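PDB 2QTF: GTPase HflX from Sulfolobus solfataricus P2, which hydrolyses GTP, for which it is specific, and associates with the 50S ribosomal subunit, with a possible role in protein synthesis or ribosome biogenesis. Local coordinates for residues P37-Y42 with K67-I72; S58-F63 with K81-K86; I221-R226 with D346-L351; L261-D266 with E276-S281. All blocks are in the same frame, centred on the assembly; numbering follows the deposited sequence.

Contact 1 (P37-Y42 with K67-I72); sequences PNVKFY and KPRHFI
The turn 37-42 comes up to the first turn of helix 68-78 with F41 and H70 nearest, their CA atoms 5.3 Å apart, and the turn closes on itself through N38 N to Y42 O and Y42 N to N38 O. H70 carries most of the contact. Its ND1 gives K40 O a weak, long (3.4 Å) but nearly straight bond at 172°, while CE1 sits 3.2 Å from V39 O. Y42 CB lies over the centre of the imidazole, 3.9 Å from its centroid, and the tyrosine ring turns its edge to the same ring, planes 70° apart. R69, extended from CG to NE, sends NE to V39 O at 2.9 Å. An alanine in place of H70 would probably leave K40 O without this donor and Y42 CB without the ring beneath it. N38 OD1 accepts from F41 N, an Asx motif within this loop of the N-terminal domain, where it meets the helix.

Contact 2 (S58-F63 with K81-K86); sequences STLIIF and KEVLDK
L60 and V83 sit level in two parallel neighbouring strands, 59-62 and 82-84, whose axes pass 4.7 Å apart at 15°. L60 holds the pairing with both backbone polar atoms: its N donates to E82 O and its O accepts from L84 N. I62 N then donates to L84 O at 2.9 Å. V83 CG2 rests 4.1 Å from L60 CD2 on one face of the sheet; on the other, I61 CG1 lies beside L84 CD1, with T59 CG2 also near that methyl.

Past the strands, the extended K86 chain crosses F63 obliquely, passing over one face of its ring. Its CB leads to CG, which is anti to the backbone N (chi1 177°) and meets F63 CE1 at 3.9 Å. CD lies over the ring face toward the rim, a CH-pi contact 4.2 Å from the centroid; CE stays beside CZ, 3.9 Å away; and NZ goes on to bond G239 O in the G domain. A serine in place of K86 would probably uncover this face of F63 and leave G239 O without its lysine donor. D85 N-caps the next helix through OD1 to L88 N, while OD2 bonds Y114 OH and L66 N. Strand 59-62, helix 68-78 and strand 82-84 form a beta-alpha-beta crossover, the repeating unit of a parallel alpha/beta domain.

Contact 3 (I221-R226 with D346-L351); sequences IPINNR and DKIYQL
Y349 lies against the type II' beta turn I223-R226, which joins the outermost strand of the G-domain sheet, 218-223, to its antiparallel neighbour 226-232. Three side chains of the hairpin surround the phenol. N224 ND2 stands over the centre of the ring, 3.3 Å above its plane, with the amide plane turned 80° from it. Y349 OH donates to N225 OD1 at 2.7 Å, in the carbonyl plane and on a lone pair, with a C=O...O angle of 139°. R226, extended from CG to NE, crosses the phenol at about a right angle, its CD 3.6 Å from Y349 CE1. With CG anti to the backbone N (chi1 -175°), Y349 carries its ring out from helix 341-355 into this group.

Farther out, R345 NH2 bonds N224 OD1, and a water accepting from N224 ND2 donates to D346 OD1, so the amide over the ring is held at both ends. The hairpin itself is closed by I223 N to R226 O and R226 N to I223 O. Near the root of the tyrosine side chain, I223 CG2 packs on Y349 CB, and I348 also touches I228 of the neighbouring strand. Packing is tight where I223 CD1 meets I348 CG2 at 3.5 Å.

Contact 4 (L261-D266 with E276-S281); sequences LILVID and ETLQSS
The beta-alpha-beta unit made by strand 260-266, helix 271-288 and strand 295-300 belongs to the P-loop GTPase domain, and here its first strand packs on its own helix. L263 and I265, two residues apart on the strand, both turn toward L278 and S281. The segment axes run nearly antiparallel, at 156°, and come within 9.6 Å, so that side chains alone bridge the gap.

I265 meets L278 at about a right angle, CD1 coming 3.9 Å from L278 CD2. The I265 chain bends at chi2 (-70°), which turns CD1 to this methyl. L263 CD2 approaches the same leucine methyl less closely, at 4.3 Å, while its other branch, CD1, lies 3.9 Å from S281 CB. Outward from the strand, L278 also packs on V316, L319 and S320 of helix 309-323. On the helix side T277 and S280 touch Y187, a residue inferred to bind GTP, which brings this packing up to the nucleotide site.

The buried hydroxyl of S281 is satisfied within its own helix. T277 O takes two donors, S281 N and S281 OG, from opposite faces of its plane, the OG bond measuring 2.7 Å.

Overall arrangement
From the N terminus, contact 1 brings the loop after strand 25-31 onto helix 68-78, and contact 2 pairs strand 59-62 with strand 82-84. Their segments alternate along the chain, so the two closures cross; they touch where F71 meets D85 and V83 and where Y42 meets I62, joining loop, helix and sheet of the N-terminal domain. The chain then passes through the long helices 101-121 and 145-164 into the G domain. There contact 3 spans some 120 residues, tying the edge hairpin to the last helix, and contact 4 closes a short strand-to-helix loop within that span. I348 CD1 meets I262 CD1 between them. Contacts 2 and 4 lie about 30 Å apart, centre to centre.

Contact 1 (P37-Y42 with K67-I72)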
loop_
_atom_site.group_PDB
_atom_site.type_symbol
_atom_site.label_atom_id
_atom_site.label_comp_id
_atom_site.label_asym_id
_atom_site.label_seq_id
_atom_site.Cartn_x
_atom_site.Cartn_y
_atom_site.Cartn_z
ATOM N N PRO A 37 -11.250 25.625 -5.585
ATOM C CA PRO A 37 -10.108 25.200 -6.361
ATOM C C PRO A 37 -9.860 26.143 -7.513
ATOM O O PRO A 37 -10.820 26.688 -8.156
ATOM C CB PRO A 37 -10.487 23.785 -6.822
ATOM C CG PRO A 37 -11.447 23.305 -5.834
ATOM C CD PRO A 37 -12.225 24.542 -5.428
ATOM N N ASN A 38 -8.574 26.346 -7.803
ATOM C CA ASN A 38 -8.225 27.230 -8.919
ATOM C C ASN A 38 -8.533 26.517 -10.257
ATOM O O ASN A 38 -8.152 25.370 -10.473
ATOM C CB ASN A 38 -6.728 27.668 -8.745
ATOM C CG ASN A 38 -6.276 28.625 -9.770
ATOM O OD1 ASN A 38 -6.236 28.275 -10.927
ATOM N ND2 ASN A 38 -5.794 29.840 -9.342
ATOM N N VAL A 39 -9.178 27.221 -11.193
ATOM C CA VAL A 39 -9.650 26.584 -12.417
ATOM C C VAL A 39 -8.522 26.022 -13.252
ATOM O O VAL A 39 -8.670 24.956 -13.891
ATOM C CB VAL A 39 -10.442 27.578 -13.303
ATOM C CG1 VAL A 39 -11.000 26.834 -14.511
ATOM C CG2 VAL A 39 -11.593 28.273 -12.479
ATOM N N LYS A 40 -7.393 26.732 -13.258
ATOM C CA LYS A 40 -6.236 26.257 -13.972
ATOM C C LYS A 40 -5.364 25.340 -13.152
ATOM O O LYS A 40 -4.935 24.307 -13.663
ATOM C CB LYS A 40 -5.371 27.406 -14.519
ATOM C CG LYS A 40 -6.109 28.368 -15.476
ATOM C CD LYS A 40 -5.199 29.563 -15.828
ATOM C CE LYS A 40 -3.883 29.113 -16.626
ATOM N NZ LYS A 40 -2.846 30.185 -17.033
ATOM N N PHE A 41 -5.070 25.700 -11.898
ATOM C CA PHE A 41 -3.983 25.029 -11.197
ATOM C C PHE A 41 -4.447 24.184 -10.053
ATOM O O PHE A 41 -3.629 23.588 -9.318
ATOM C CB PHE A 41 -3.049 26.102 -10.660
ATOM C CG PHE A 41 -2.485 26.994 -11.759
ATOM C CD1 PHE A 41 -1.478 26.527 -12.606
ATOM C CD2 PHE A 41 -3.009 28.289 -11.927
ATOM C CE1 PHE A 41 -0.898 27.366 -13.671
ATOM C CE2 PHE A 41 -2.505 29.121 -12.930
ATOM C CZ PHE A 41 -1.427 28.679 -13.821
ATOM N N TYR A 42 -5.752 24.197 -9.839
ATOM C CA TYR A 42 -6.354 23.456 -8.681
ATOM C C TYR A 42 -5.933 24.071 -7.328
ATOM O O TYR A 42 -6.776 24.661 -6.549
ATOM C CB TYR A 42 -6.011 21.885 -8.739
ATOM C CG TYR A 42 -6.759 21.166 -7.642
ATOM C CD1 TYR A 42 -8.125 20.924 -7.782
ATOM C CD2 TYR A 42 -6.202 20.949 -6.455
ATOM C CE1 TYR A 42 -8.847 20.366 -6.754
ATOM C CE2 TYR A 42 -6.899 20.356 -5.377
ATOM C CZ TYR A 42 -8.227 20.107 -5.547
ATOM O OH TYR A 42 -8.939 19.574 -4.518
ATOM N N LYS A 67 -8.570 16.850 -12.808
ATOM C CA LYS A 67 -8.934 16.983 -14.201
ATOM C C LYS A 67 -7.730 17.157 -15.080
ATOM O O LYS A 67 -6.697 17.707 -14.680
ATOM C CB LYS A 67 -9.860 18.195 -14.412
ATOM C CG LYS A 67 -11.100 18.057 -13.606
ATOM C CD LYS A 67 -11.999 19.259 -13.876
ATOM C CE LYS A 67 -13.189 19.240 -12.982
ATOM N NZ LYS A 67 -13.684 20.628 -13.122
ATOM N N PRO A 68 -7.871 16.754 -16.333
ATOM C CA PRO A 68 -6.767 16.925 -17.250
ATOM C C PRO A 68 -6.208 18.338 -17.339
ATOM O O PRO A 68 -4.962 18.508 -17.447
ATOM C CB PRO A 68 -7.359 16.488 -18.591
ATOM C CG PRO A 68 -8.415 15.362 -18.128
ATOM C CD PRO A 68 -9.035 16.015 -16.943
ATOM N N ARG A 69 -7.085 19.345 -17.347
ATOM C CA ARG A 69 -6.528 20.696 -17.558
ATOM C C ARG A 69 -5.667 21.068 -16.310
ATOM O O ARG A 69 -4.674 21.777 -16.435
ATOM C CB ARG A 69 -7.658 21.703 -17.802
ATOM C CG ARG A 69 -8.466 21.930 -16.534
ATOM C CD ARG A 69 -9.349 23.250 -16.585
ATOM N NE ARG A 69 -10.325 23.244 -15.487
ATOM C CZ ARG A 69 -11.414 22.481 -15.445
ATOM N NH1 ARG A 69 -11.700 21.636 -16.453
ATOM N NH2 ARG A 69 -12.216 22.579 -14.383
ATOM N N HIS A 70 -6.030 20.534 -15.131
ATOM C CA HIS A 70 -5.162 20.705 -13.971
ATOM C C HIS A 70 -3.801 20.063 -14.140
ATOM O O HIS A 70 -2.760 20.696 -13.874
ATOM C CB HIS A 70 -5.764 20.146 -12.719
ATOM C CG HIS A 70 -7.044 20.777 -12.331
ATOM N ND1 HIS A 70 -7.294 22.127 -12.476
ATOM C CD2 HIS A 70 -8.125 20.258 -11.748
ATOM C CE1 HIS A 70 -8.477 22.411 -11.980
ATOM N NE2 HIS A 70 -9.011 21.295 -11.548
ATOM N N PHE A 71 -3.763 18.804 -14.563
ATOM C CA PHE A 71 -2.424 18.240 -14.870
ATOM C C PHE A 71 -1.611 19.082 -15.849
ATOM O O PHE A 71 -0.384 19.229 -15.700
ATOM C CB PHE A 71 -2.509 16.826 -15.447
ATOM C CG PHE A 71 -2.632 15.753 -14.387
ATOM C CD1 PHE A 71 -1.523 15.373 -13.623
ATOM C CD2 PHE A 71 -3.862 15.123 -14.175
ATOM C CE1 PHE A 71 -1.652 14.367 -12.633
ATOM C CE2 PHE A 71 -4.004 14.115 -13.165
ATOM C CZ PHE A 71 -2.918 13.786 -12.380
ATOM N N ILE A 72 -2.233 19.510 -16.947
ATOM C CA ILE A 72 -1.478 20.242 -17.942
ATOM C C ILE A 72 -0.835 21.479 -17.341
ATOM O O ILE A 72 0.377 21.706 -17.555
ATOM C CB ILE A 72 -2.358 20.658 -19.187
ATOM C CG1 ILE A 72 -2.626 19.386 -20.049
ATOM C CG2 ILE A 72 -1.596 21.768 -20.109
ATOM C CD1 ILE A 72 -4.061 19.324 -20.635
#

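Contact 2 (S58-F63 with K81-K86)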
loop_
_atom_site.group_PDB
_atom_site.type_symbol
_atom_site.label_atom_id
_atom_site.label_comp_id
_atom_site.label_asym_id
_atom_site.label_seq_id
_atom_site.Cartn_x
_atom_site.Cartn_y
_atom_site.Cartn_z
ATOM N N SER A 58 10.391 17.641 -3.638
ATOM C CA SER A 58 10.570 17.036 -4.925
ATOM C C SER A 58 9.261 16.815 -5.627
ATOM O O SER A 58 9.245 16.751 -6.841
ATOM C CB SER A 58 11.365 15.732 -4.852
ATOM O OG SER A 58 10.662 14.773 -4.103
ATOM N N THR A 59 8.153 16.773 -4.891
ATOM C CA THR A 59 6.914 16.277 -5.498
ATOM C C THR A 59 5.672 16.907 -4.877
ATOM O O THR A 59 5.572 17.044 -3.657
ATOM C CB THR A 59 6.805 14.685 -5.335
ATOM O OG1 THR A 59 7.985 14.085 -5.915
ATOM C CG2 THR A 59 5.478 14.074 -5.916
ATOM N N LEU A 60 4.717 17.238 -5.747
ATOM C CA LEU A 60 3.396 17.706 -5.264
ATOM C C LEU A 60 2.403 16.538 -5.290
ATOM O O LEU A 60 2.302 15.875 -6.278
ATOM C CB LEU A 60 2.887 18.803 -6.194
ATOM C CG LEU A 60 1.477 19.321 -5.978
ATOM C CD1 LEU A 60 1.276 19.784 -4.531
ATOM C CD2 LEU A 60 1.181 20.465 -7.053
ATOM N N ILE A 61 1.726 16.267 -4.174
ATOM C CA ILE A 61 0.748 15.205 -4.172
ATOM C C ILE A 61 -0.610 15.771 -3.762
ATOM O O ILE A 61 -0.712 16.404 -2.716
ATOM C CB ILE A 61 1.178 14.017 -3.203
ATOM C CG1 ILE A 61 2.550 13.463 -3.672
ATOM C CG2 ILE A 61 0.094 12.877 -3.218
ATOM C CD1 ILE A 61 3.163 12.460 -2.658
ATOM N N ILE A 62 -1.613 15.550 -4.602
ATOM C CA ILE A 62 -2.965 16.043 -4.324
ATOM C C ILE A 62 -3.868 14.837 -4.120
ATOM O O ILE A 62 -4.021 13.996 -4.994
ATOM C CB ILE A 62 -3.418 16.992 -5.438
ATOM C CG1 ILE A 62 -2.501 18.297 -5.441
ATOM C CG2 ILE A 62 -4.890 17.348 -5.204
ATOM C CD1 ILE A 62 -2.591 19.040 -6.765
ATOM N N PHE A 63 -4.410 14.691 -2.922
ATOM C CA PHE A 63 -5.223 13.538 -2.680
ATOM C C PHE A 63 -6.645 13.738 -3.178
ATOM O O PHE A 63 -7.531 13.815 -2.368
ATOM C CB PHE A 63 -5.152 13.127 -1.194
ATOM C CG PHE A 63 -5.485 11.669 -0.965
ATOM C CD1 PHE A 63 -4.620 10.644 -1.383
ATOM C CD2 PHE A 63 -6.718 11.314 -0.389
ATOM C CE1 PHE A 63 -4.988 9.277 -1.159
ATOM C CE2 PHE A 63 -7.078 9.980 -0.139
ATOM C CZ PHE A 63 -6.227 8.961 -0.513
ATOM N N LYS A 81 9.477 18.895 -11.775
ATOM C CA LYS A 81 8.950 18.264 -10.566
ATOM C C LYS A 81 7.577 17.582 -10.822
ATOM O O LYS A 81 6.657 18.113 -11.512
ATOM C CB LYS A 81 8.730 19.280 -9.371
ATOM C CG LYS A 81 9.959 19.945 -8.788
ATOM C CD LYS A 81 9.625 20.751 -7.529
ATOM C CE LYS A 81 10.816 21.486 -7.177
ATOM N NZ LYS A 81 10.742 22.155 -5.838
ATOM N N GLU A 82 7.382 16.501 -10.118
ATOM C CA GLU A 82 6.326 15.554 -10.382
ATOM C C GLU A 82 5.087 16.011 -9.645
ATOM O O GLU A 82 5.185 16.524 -8.501
ATOM C CB GLU A 82 6.798 14.219 -9.787
ATOM C CG GLU A 82 5.784 12.963 -9.949
ATOM C CD GLU A 82 6.473 11.618 -10.508
ATOM O OE1 GLU A 82 5.862 10.761 -11.326
ATOM O OE2 GLU A 82 7.658 11.467 -10.154
ATOM N N VAL A 83 3.921 15.825 -10.254
ATOM C CA VAL A 83 2.670 15.941 -9.474
ATOM C C VAL A 83 1.954 14.552 -9.554
ATOM O O VAL A 83 1.879 13.951 -10.655
ATOM C CB VAL A 83 1.740 17.149 -9.953
ATOM C CG1 VAL A 83 1.405 17.082 -11.494
ATOM C CG2 VAL A 83 0.403 17.074 -9.281
ATOM N N LEU A 84 1.459 14.070 -8.423
ATOM C CA LEU A 84 0.700 12.809 -8.385
ATOM C C LEU A 84 -0.650 13.249 -7.880
ATOM O O LEU A 84 -0.708 13.889 -6.844
ATOM C CB LEU A 84 1.305 11.865 -7.333
ATOM C CG LEU A 84 2.763 11.428 -7.684
ATOM C CD1 LEU A 84 3.341 10.522 -6.465
ATOM C CD2 LEU A 84 2.768 10.711 -9.063
ATOM N N ASP A 85 -1.732 12.792 -8.528
ATOM C CA ASP A 85 -3.031 12.876 -7.875
ATOM C C ASP A 85 -3.305 11.505 -7.191
ATOM O O ASP A 85 -2.398 10.648 -7.049
ATOM C CB ASP A 85 -4.142 13.325 -8.860
ATOM C CG ASP A 85 -4.584 12.232 -9.838
ATOM O OD1 ASP A 85 -3.843 11.205 -9.958
ATOM O OD2 ASP A 85 -5.629 12.440 -10.511
ATOM N N LYS A 86 -4.555 11.269 -6.779
ATOM C CA LYS A 86 -4.785 10.069 -5.962
ATOM C C LYS A 86 -4.593 8.776 -6.770
ATOM O O LYS A 86 -4.060 7.797 -6.234
ATOM C CB LYS A 86 -6.251 10.016 -5.474
ATOM C CG LYS A 86 -6.521 8.723 -4.666
ATOM C CD LYS A 86 -7.983 8.845 -4.098
ATOM C CE LYS A 86 -8.401 7.524 -3.454
ATOM N NZ LYS A 86 -9.958 7.287 -3.451
#

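Contact 3 (I221-R226 with D346-L351)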
loop_
_atom_site.group_PDB
_atom_site.type_symbol
_atom_site.label_atom_id
_atom_site.label_comp_id
_atom_site.label_asym_id
_atom_site.label_seq_id
_atom_site.Cartn_x
_atom_site.Cartn_y
_atom_site.Cartn_z
ATOM N N ILE A 221 16.503 -12.152 6.703
ATOM C CA ILE A 221 17.054 -12.022 8.029
ATOM C C ILE A 221 17.349 -13.374 8.657
ATOM O O ILE A 221 16.639 -14.387 8.389
ATOM C CB ILE A 221 16.142 -11.223 9.044
ATOM C CG1 ILE A 221 14.794 -11.862 9.153
ATOM C CG2 ILE A 221 15.889 -9.752 8.538
ATOM C CD1 ILE A 221 14.051 -11.347 10.376
ATOM N N PRO A 222 18.383 -13.391 9.523
ATOM C CA PRO A 222 18.720 -14.590 10.287
ATOM C C PRO A 222 17.901 -14.611 11.578
ATOM O O PRO A 222 17.765 -13.545 12.206
ATOM C CB PRO A 222 20.218 -14.352 10.579
ATOM C CG PRO A 222 20.397 -12.835 10.718
ATOM C CD PRO A 222 19.350 -12.269 9.717
ATOM N N ILE A 223 17.275 -15.713 11.933
ATOM C CA ILE A 223 16.715 -15.839 13.251
ATOM C C ILE A 223 17.238 -17.174 13.782
ATOM O O ILE A 223 17.088 -18.166 13.143
ATOM C CB ILE A 223 15.165 -15.810 13.291
ATOM C CG1 ILE A 223 14.668 -14.458 12.747
ATOM C CG2 ILE A 223 14.696 -15.967 14.765
ATOM C CD1 ILE A 223 12.975 -14.339 12.617
ATOM N N ASN A 224 17.977 -17.149 14.895
ATOM C CA ASN A 224 18.710 -18.330 15.324
ATOM C C ASN A 224 19.587 -18.859 14.199
ATOM O O ASN A 224 20.381 -18.124 13.683
ATOM C CB ASN A 224 17.747 -19.390 15.904
ATOM C CG ASN A 224 16.957 -18.840 17.096
ATOM O OD1 ASN A 224 17.521 -18.027 17.900
ATOM N ND2 ASN A 224 15.618 -19.105 17.131
ATOM N N ASN A 225 19.372 -20.067 13.776
ATOM C CA ASN A 225 20.183 -20.644 12.713
ATOM C C ASN A 225 19.413 -20.689 11.385
ATOM O O ASN A 225 19.761 -21.482 10.539
ATOM C CB ASN A 225 20.551 -22.077 13.120
ATOM C CG ASN A 225 19.320 -22.941 13.408
ATOM O OD1 ASN A 225 18.223 -22.442 13.722
ATOM N ND2 ASN A 225 19.499 -24.267 13.317
ATOM N N ARG A 226 18.361 -19.904 11.214
ATOM C CA ARG A 226 17.580 -19.989 9.967
ATOM C C ARG A 226 17.548 -18.666 9.298
ATOM O O ARG A 226 17.497 -17.611 9.969
ATOM C CB ARG A 226 16.152 -20.420 10.223
ATOM C CG ARG A 226 16.098 -21.868 10.560
ATOM C CD ARG A 226 14.664 -22.307 10.658
ATOM N NE ARG A 226 14.620 -23.570 11.397
ATOM C CZ ARG A 226 14.653 -24.753 10.821
ATOM N NH1 ARG A 226 14.702 -24.826 9.494
ATOM N NH2 ARG A 226 14.618 -25.853 11.562
ATOM N N ASP A 346 10.237 -15.234 18.025
ATOM C CA ASP A 346 10.154 -16.628 18.249
ATOM C C ASP A 346 9.041 -17.322 17.398
ATOM O O ASP A 346 9.184 -18.466 16.946
ATOM C CB ASP A 346 9.827 -16.897 19.685
ATOM C CG ASP A 346 11.036 -16.554 20.648
ATOM O OD1 ASP A 346 12.146 -16.511 20.096
ATOM O OD2 ASP A 346 10.782 -16.296 21.837
ATOM N N LYS A 347 7.914 -16.655 17.259
ATOM C CA LYS A 347 6.856 -17.271 16.410
ATOM C C LYS A 347 7.246 -17.340 14.919
ATOM O O LYS A 347 6.975 -18.336 14.281
ATOM C CB LYS A 347 5.539 -16.518 16.539
ATOM C CG LYS A 347 4.988 -16.609 17.948
ATOM C CD LYS A 347 4.418 -18.047 18.146
ATOM C CE LYS A 347 3.994 -18.237 19.649
ATOM N NZ LYS A 347 3.312 -19.515 19.540
ATOM N N ILE A 348 7.936 -16.352 14.412
ATOM C CA ILE A 348 8.473 -16.436 13.044
ATOM C C ILE A 348 9.484 -17.545 12.850
ATOM O O ILE A 348 9.419 -18.334 11.898
ATOM C CB ILE A 348 9.080 -15.102 12.654
ATOM C CG1 ILE A 348 7.887 -14.099 12.423
ATOM C CG2 ILE A 348 9.864 -15.253 11.350
ATOM C CD1 ILE A 348 8.393 -12.693 12.369
ATOM N N TYR A 349 10.397 -17.673 13.817
ATOM C CA TYR A 349 11.263 -18.865 13.834
ATOM C C TYR A 349 10.454 -20.179 13.853
ATOM O O TYR A 349 10.740 -21.150 13.133
ATOM C CB TYR A 349 12.260 -18.843 15.074
ATOM C CG TYR A 349 13.223 -20.020 14.994
ATOM C CD1 TYR A 349 14.308 -19.988 14.071
ATOM C CD2 TYR A 349 13.068 -21.112 15.807
ATOM C CE1 TYR A 349 15.210 -21.065 13.980
ATOM C CE2 TYR A 349 13.964 -22.213 15.747
ATOM C CZ TYR A 349 15.019 -22.171 14.835
ATOM O OH TYR A 349 15.871 -23.236 14.759
ATOM N N GLN A 350 9.457 -20.275 14.687
ATOM C CA GLN A 350 8.758 -21.544 14.779
ATOM C C GLN A 350 7.997 -21.808 13.477
ATOM O O GLN A 350 7.850 -22.932 13.036
ATOM C CB GLN A 350 7.714 -21.513 15.883
ATOM C CG GLN A 350 8.181 -21.520 17.381
ATOM C CD GLN A 350 7.049 -21.008 18.358
ATOM O OE1 GLN A 350 5.839 -21.290 18.141
ATOM N NE2 GLN A 350 7.448 -20.232 19.398
ATOM N N LEU A 351 7.476 -20.745 12.858
ATOM C CA LEU A 351 6.768 -20.910 11.550
ATOM C C LEU A 351 7.778 -21.387 10.520
ATOM O O LEU A 351 7.506 -22.289 9.735
ATOM C CB LEU A 351 6.170 -19.539 11.153
ATOM C CG LEU A 351 5.464 -19.363 9.784
ATOM C CD1 LEU A 351 4.427 -20.471 9.565
ATOM C CD2 LEU A 351 4.787 -17.905 9.948
HETATM O O HOH W 1 13.377 -18.703 18.761
HETATM O O HOH W 2 17.458 -26.239 14.186
#

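Contact 4 (L261-D266 with E276-S281)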
loop_
_atom_site.group_PDB
_atom_site.type_symbol
_atom_site.label_atom_id
_atom_site.label_comp_id
_atom_site.label_asym_id
_atom_site.label_seq_id
_atom_site.Cartn_x
_atom_site.Cartn_y
_atom_site.Cartn_z
ATOM N N LEU A 261 2.073 -15.986 5.651
ATOM C CA LEU A 261 1.808 -14.528 5.713
ATOM C C LEU A 261 1.684 -14.136 7.153
ATOM O O LEU A 261 1.231 -14.950 8.044
ATOM C CB LEU A 261 0.431 -14.215 5.060
ATOM C CG LEU A 261 0.247 -14.531 3.578
ATOM C CD1 LEU A 261 -1.245 -14.289 3.132
ATOM C CD2 LEU A 261 1.270 -13.865 2.679
ATOM N N ILE A 262 2.012 -12.891 7.381
ATOM C CA ILE A 262 1.706 -12.242 8.652
ATOM C C ILE A 262 0.631 -11.238 8.315
ATOM O O ILE A 262 0.888 -10.361 7.511
ATOM C CB ILE A 262 2.937 -11.478 9.216
ATOM C CG1 ILE A 262 4.079 -12.523 9.568
ATOM C CG2 ILE A 262 2.521 -10.466 10.364
ATOM C CD1 ILE A 262 5.519 -11.862 9.921
ATOM N N LEU A 263 -0.541 -11.351 8.986
ATOM C CA LEU A 263 -1.638 -10.410 8.833
ATOM C C LEU A 263 -1.681 -9.467 9.974
ATOM O O LEU A 263 -1.822 -9.840 11.154
ATOM C CB LEU A 263 -3.006 -11.116 8.761
ATOM C CG LEU A 263 -4.252 -10.232 8.720
ATOM C CD1 LEU A 263 -4.360 -9.462 7.375
ATOM C CD2 LEU A 263 -5.535 -11.212 8.835
ATOM N N VAL A 264 -1.544 -8.220 9.618
ATOM C CA VAL A 264 -1.394 -7.161 10.609
ATOM C C VAL A 264 -2.741 -6.482 10.803
ATOM O O VAL A 264 -3.413 -6.125 9.803
ATOM C CB VAL A 264 -0.299 -6.097 10.236
ATOM C CG1 VAL A 264 0.002 -5.165 11.378
ATOM C CG2 VAL A 264 1.063 -6.723 9.766
ATOM N N ILE A 265 -3.145 -6.302 12.051
ATOM C CA ILE A 265 -4.537 -5.768 12.400
ATOM C C ILE A 265 -4.371 -4.678 13.404
ATOM O O ILE A 265 -3.659 -4.876 14.430
ATOM C CB ILE A 265 -5.473 -6.868 12.995
ATOM C CG1 ILE A 265 -5.523 -8.061 12.029
ATOM C CG2 ILE A 265 -6.916 -6.285 13.192
ATOM C CD1 ILE A 265 -6.345 -7.725 10.619
ATOM N N ASP A 266 -4.929 -3.496 13.096
ATOM C CA ASP A 266 -4.941 -2.410 14.061
ATOM C C ASP A 266 -5.751 -2.714 15.351
ATOM O O ASP A 266 -6.973 -2.620 15.317
ATOM C CB ASP A 266 -5.395 -1.118 13.365
ATOM C CG ASP A 266 -5.253 0.112 14.236
ATOM O OD1 ASP A 266 -5.064 0.003 15.498
ATOM O OD2 ASP A 266 -5.350 1.178 13.652
ATOM N N GLU A 276 -15.158 -6.284 11.208
ATOM C CA GLU A 276 -15.285 -5.913 9.779
ATOM C C GLU A 276 -13.917 -5.984 9.117
ATOM O O GLU A 276 -13.784 -6.462 8.002
ATOM C CB GLU A 276 -15.776 -4.451 9.644
ATOM C CG GLU A 276 -17.243 -4.186 10.152
ATOM C CD GLU A 276 -17.622 -2.653 9.992
ATOM O OE1 GLU A 276 -16.964 -2.015 9.098
ATOM O OE2 GLU A 276 -18.540 -2.082 10.743
ATOM N N THR A 277 -12.898 -5.432 9.762
ATOM C CA THR A 277 -11.527 -5.461 9.124
ATOM C C THR A 277 -11.031 -6.904 8.878
ATOM O O THR A 277 -10.484 -7.270 7.824
ATOM C CB THR A 277 -10.551 -4.629 9.982
ATOM O OG1 THR A 277 -11.127 -3.333 10.079
ATOM C CG2 THR A 277 -9.212 -4.417 9.265
ATOM N N LEU A 278 -11.238 -7.749 9.872
ATOM C CA LEU A 278 -10.925 -9.177 9.727
ATOM C C LEU A 278 -11.753 -9.831 8.737
ATOM O O LEU A 278 -11.280 -10.596 7.936
ATOM C CB LEU A 278 -11.069 -9.927 11.090
ATOM C CG LEU A 278 -9.973 -9.820 12.159
ATOM C CD1 LEU A 278 -10.512 -10.533 13.359
ATOM C CD2 LEU A 278 -8.694 -10.595 11.728
ATOM N N GLN A 279 -13.058 -9.597 8.767
ATOM C CA GLN A 279 -13.843 -10.231 7.708
ATOM C C GLN A 279 -13.417 -9.761 6.318
ATOM O O GLN A 279 -13.290 -10.595 5.450
ATOM C CB GLN A 279 -15.391 -10.037 7.923
ATOM C CG GLN A 279 -15.957 -10.870 9.069
ATOM C CD GLN A 279 -17.266 -10.305 9.539
ATOM O OE1 GLN A 279 -17.550 -9.101 9.308
ATOM N NE2 GLN A 279 -18.069 -11.157 10.251
ATOM N N SER A 280 -13.163 -8.483 6.094
ATOM C CA SER A 280 -12.660 -8.103 4.714
ATOM C C SER A 280 -11.293 -8.633 4.425
ATOM O O SER A 280 -11.007 -8.937 3.289
ATOM C CB SER A 280 -12.501 -6.551 4.461
ATOM O OG SER A 280 -13.646 -5.902 5.015
ATOM N N SER A 281 -10.373 -8.585 5.415
ATOM C CA SER A 281 -8.960 -9.087 5.157
ATOM C C SER A 281 -9.027 -10.491 4.621
ATOM O O SER A 281 -8.379 -10.841 3.598
ATOM C CB SER A 281 -8.112 -9.045 6.446
ATOM O OG SER A 281 -7.990 -7.711 6.882
#